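Local atomic coordinates of vacuolar aminopeptidase 1 (Saccharomyces cerevisiae, PDB entry 5JGF), a protein that removes amino acids, preferably neutral or hydrophobic ones, from the N-terminus of peptides as a zinc-dependent vacuolar enzyme and is the main cargo of the cytoplasm-to-vacuole targeting pathway. Residues Ser71-Gly76 / Glu314-Arg319. Residues are numbered along the deposited sequence; the frame is centred on the assembly and turned at random.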
loop_
_atom_site.group_PDB
_atom_site.type_symbol
_atom_site.label_atom_id
_atom_site.label_comp_id
_atom_site.label_asym_id
_atom_site.label_seq_id
_atom_site.Cartn_x
_atom_site.Cartn_y
_atom_site.Cartn_z
ATOM N N SER D 71 -31.478 46.798 -0.076
ATOM C CA SER D 71 -31.901 47.033 1.296
ATOM C C SER D 71 -33.185 47.847 1.284
ATOM O O SER D 71 -33.219 48.959 0.758
ATOM C CB SER D 71 -30.831 47.791 2.081
ATOM O OG SER D 71 -31.249 47.990 3.423
ATOM N N ALA D 72 -34.244 47.270 1.839
ATOM C CA ALA D 72 -35.534 47.942 1.916
ATOM C C ALA D 72 -35.739 48.260 3.384
ATOM O O ALA D 72 -35.463 47.423 4.247
ATOM C CB ALA D 72 -36.640 47.024 1.419
ATOM N N PHE D 73 -36.207 49.467 3.682
ATOM C CA PHE D 73 -36.416 49.826 5.071
ATOM C C PHE D 73 -37.587 50.766 5.314
ATOM O O PHE D 73 -38.028 51.492 4.420
ATOM C CB PHE D 73 -35.127 50.412 5.664
ATOM C CG PHE D 73 -34.574 51.598 4.911
ATOM C CD1 PHE D 73 -34.745 52.890 5.400
ATOM C CD2 PHE D 73 -33.844 51.419 3.738
ATOM C CE1 PHE D 73 -34.188 53.990 4.736
ATOM C CE2 PHE D 73 -33.285 52.510 3.067
ATOM C CZ PHE D 73 -33.456 53.798 3.570
ATOM N N ILE D 74 -38.092 50.710 6.540
ATOM C CA ILE D 74 -39.213 51.528 6.979
ATOM C C ILE D 74 -38.731 52.273 8.217
ATOM O O ILE D 74 -38.346 51.654 9.210
ATOM C CB ILE D 74 -40.419 50.652 7.358
ATOM C CG1 ILE D 74 -40.744 49.692 6.210
ATOM C CG2 ILE D 74 -41.627 51.535 7.673
ATOM C CD1 ILE D 74 -41.801 48.659 6.557
ATOM N N LEU D 75 -38.747 53.600 8.148
ATOM C CA LEU D 75 -38.292 54.435 9.253
ATOM C C LEU D 75 -39.448 55.265 9.801
ATOM O O LEU D 75 -40.055 56.051 9.075
ATOM C CB LEU D 75 -37.166 55.351 8.766
ATOM C CG LEU D 75 -36.557 56.378 9.727
ATOM C CD1 LEU D 75 -36.030 55.701 10.986
ATOM C CD2 LEU D 75 -35.440 57.114 9.008
ATOM N N GLY D 76 -39.747 55.082 11.081
ATOM C CA GLY D 76 -40.844 55.808 11.695
ATOM C C GLY D 76 -40.486 57.215 12.129
ATOM O O GLY D 76 -39.375 57.474 12.586
ATOM N N GLU D 314 -25.289 48.530 7.527
ATOM C CA GLU D 314 -24.723 49.556 8.390
ATOM C C GLU D 314 -24.805 50.921 7.712
ATOM O O GLU D 314 -25.071 51.934 8.363
ATOM C CB GLU D 314 -23.258 49.227 8.717
ATOM C CG GLU D 314 -23.037 47.902 9.460
ATOM C CD GLU D 314 -22.789 46.717 8.529
ATOM O OE1 GLU D 314 -23.716 46.306 7.806
ATOM O OE2 GLU D 314 -21.655 46.195 8.520
ATOM N N SER D 315 -24.574 50.943 6.405
ATOM C CA SER D 315 -24.629 52.184 5.641
ATOM C C SER D 315 -26.033 52.780 5.657
ATOM O O SER D 315 -26.209 53.973 5.903
ATOM C CB SER D 315 -24.201 51.935 4.195
ATOM O OG SER D 315 -24.365 53.109 3.417
ATOM N N VAL D 316 -27.025 51.941 5.383
ATOM C CA VAL D 316 -28.418 52.368 5.368
ATOM C C VAL D 316 -28.820 52.982 6.705
ATOM O O VAL D 316 -29.428 54.052 6.745
ATOM C CB VAL D 316 -29.358 51.177 5.052
ATOM C CG1 VAL D 316 -30.807 51.550 5.354
ATOM C CG2 VAL D 316 -29.211 50.780 3.590
ATOM N N VAL D 317 -28.474 52.310 7.797
ATOM C CA VAL D 317 -28.822 52.809 9.122
ATOM C C VAL D 317 -28.102 54.112 9.468
ATOM O O VAL D 317 -28.701 55.010 10.065
ATOM C CB VAL D 317 -28.535 51.748 10.209
ATOM C CG1 VAL D 317 -28.775 52.331 11.594
ATOM C CG2 VAL D 317 -29.445 50.542 9.998
ATOM N N GLU D 318 -26.829 54.228 9.096
ATOM C CA GLU D 318 -26.090 55.453 9.386
ATOM C C GLU D 318 -26.588 56.621 8.539
ATOM O O GLU D 318 -26.850 57.703 9.066
ATOM C CB GLU D 318 -24.585 55.258 9.163
ATOM C CG GLU D 318 -23.795 56.569 9.191
ATOM C CD GLU D 318 -22.301 56.369 9.381
ATOM O OE1 GLU D 318 -21.768 55.332 8.935
ATOM O OE2 GLU D 318 -21.654 57.263 9.968
ATOM N N ARG D 319 -26.725 56.402 7.234
ATOM C CA ARG D 319 -27.187 57.452 6.329
ATOM C C ARG D 319 -28.603 57.907 6.674
ATOM O O ARG D 319 -28.904 59.104 6.657
ATOM C CB ARG D 319 -27.153 56.957 4.880
ATOM C CG ARG D 319 -25.768 56.552 4.406
ATOM C CD ARG D 319 -25.774 56.011 2.985
ATOM N NE ARG D 319 -26.094 57.040 2.002
ATOM C CZ ARG D 319 -25.700 57.008 0.735
ATOM N NH1 ARG D 319 -24.963 55.996 0.289
ATOM N NH2 ARG D 319 -26.037 57.990 -0.089
#
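Val316 packs against Phe73 and Ser71 in a buried helix-on-sheet contact of the alpha/beta metallopeptidase domain. Residues 71-76 belong to strand 69-76 of the central mixed sheet, and 314-319 to helix 312-324, which lies on one face of that sheet. The contact is small: one valine of the helix meets two strand residues on the same face. The two methyls of Val316 divide the work. CG1 is anti to the backbone N and points at the ring of Phe73, while CG2 turns to Ser71. CG1 makes a CH-pi contact, 3.6 Å from the centroid of the Phe73 ring and 19° off its normal. It sits over one face, displaced toward the CD2-CE2 side. The CB of Phe73 leaves the strand toward the helix. From there chi1 of 56° lays the ring across the strand direction, and chi2 of 103° turns its face to Val316 CG1. A serine in place of Phe73 would probably leave Val316 CG1 without its aromatic surface and open a gap between helix and sheet.

The other face of the sheet is covered by helix 261-278, where Ala72 and Ile74 touch Leu274. Strand 69-76 itself is held between strands 58-65 and 289-295, both antiparallel to it. The contact lies away from the zinc and substrate sites and joins helix 312-324 to the sheet. Ser71 meets the valine with a polar atom, but its hydroxyl shares a hydrogen bond with Thr293 OG1 on the neighbouring strand 289-295. Toward the helix, Ser71 OG lies 3.5 Å from Val316 CG2.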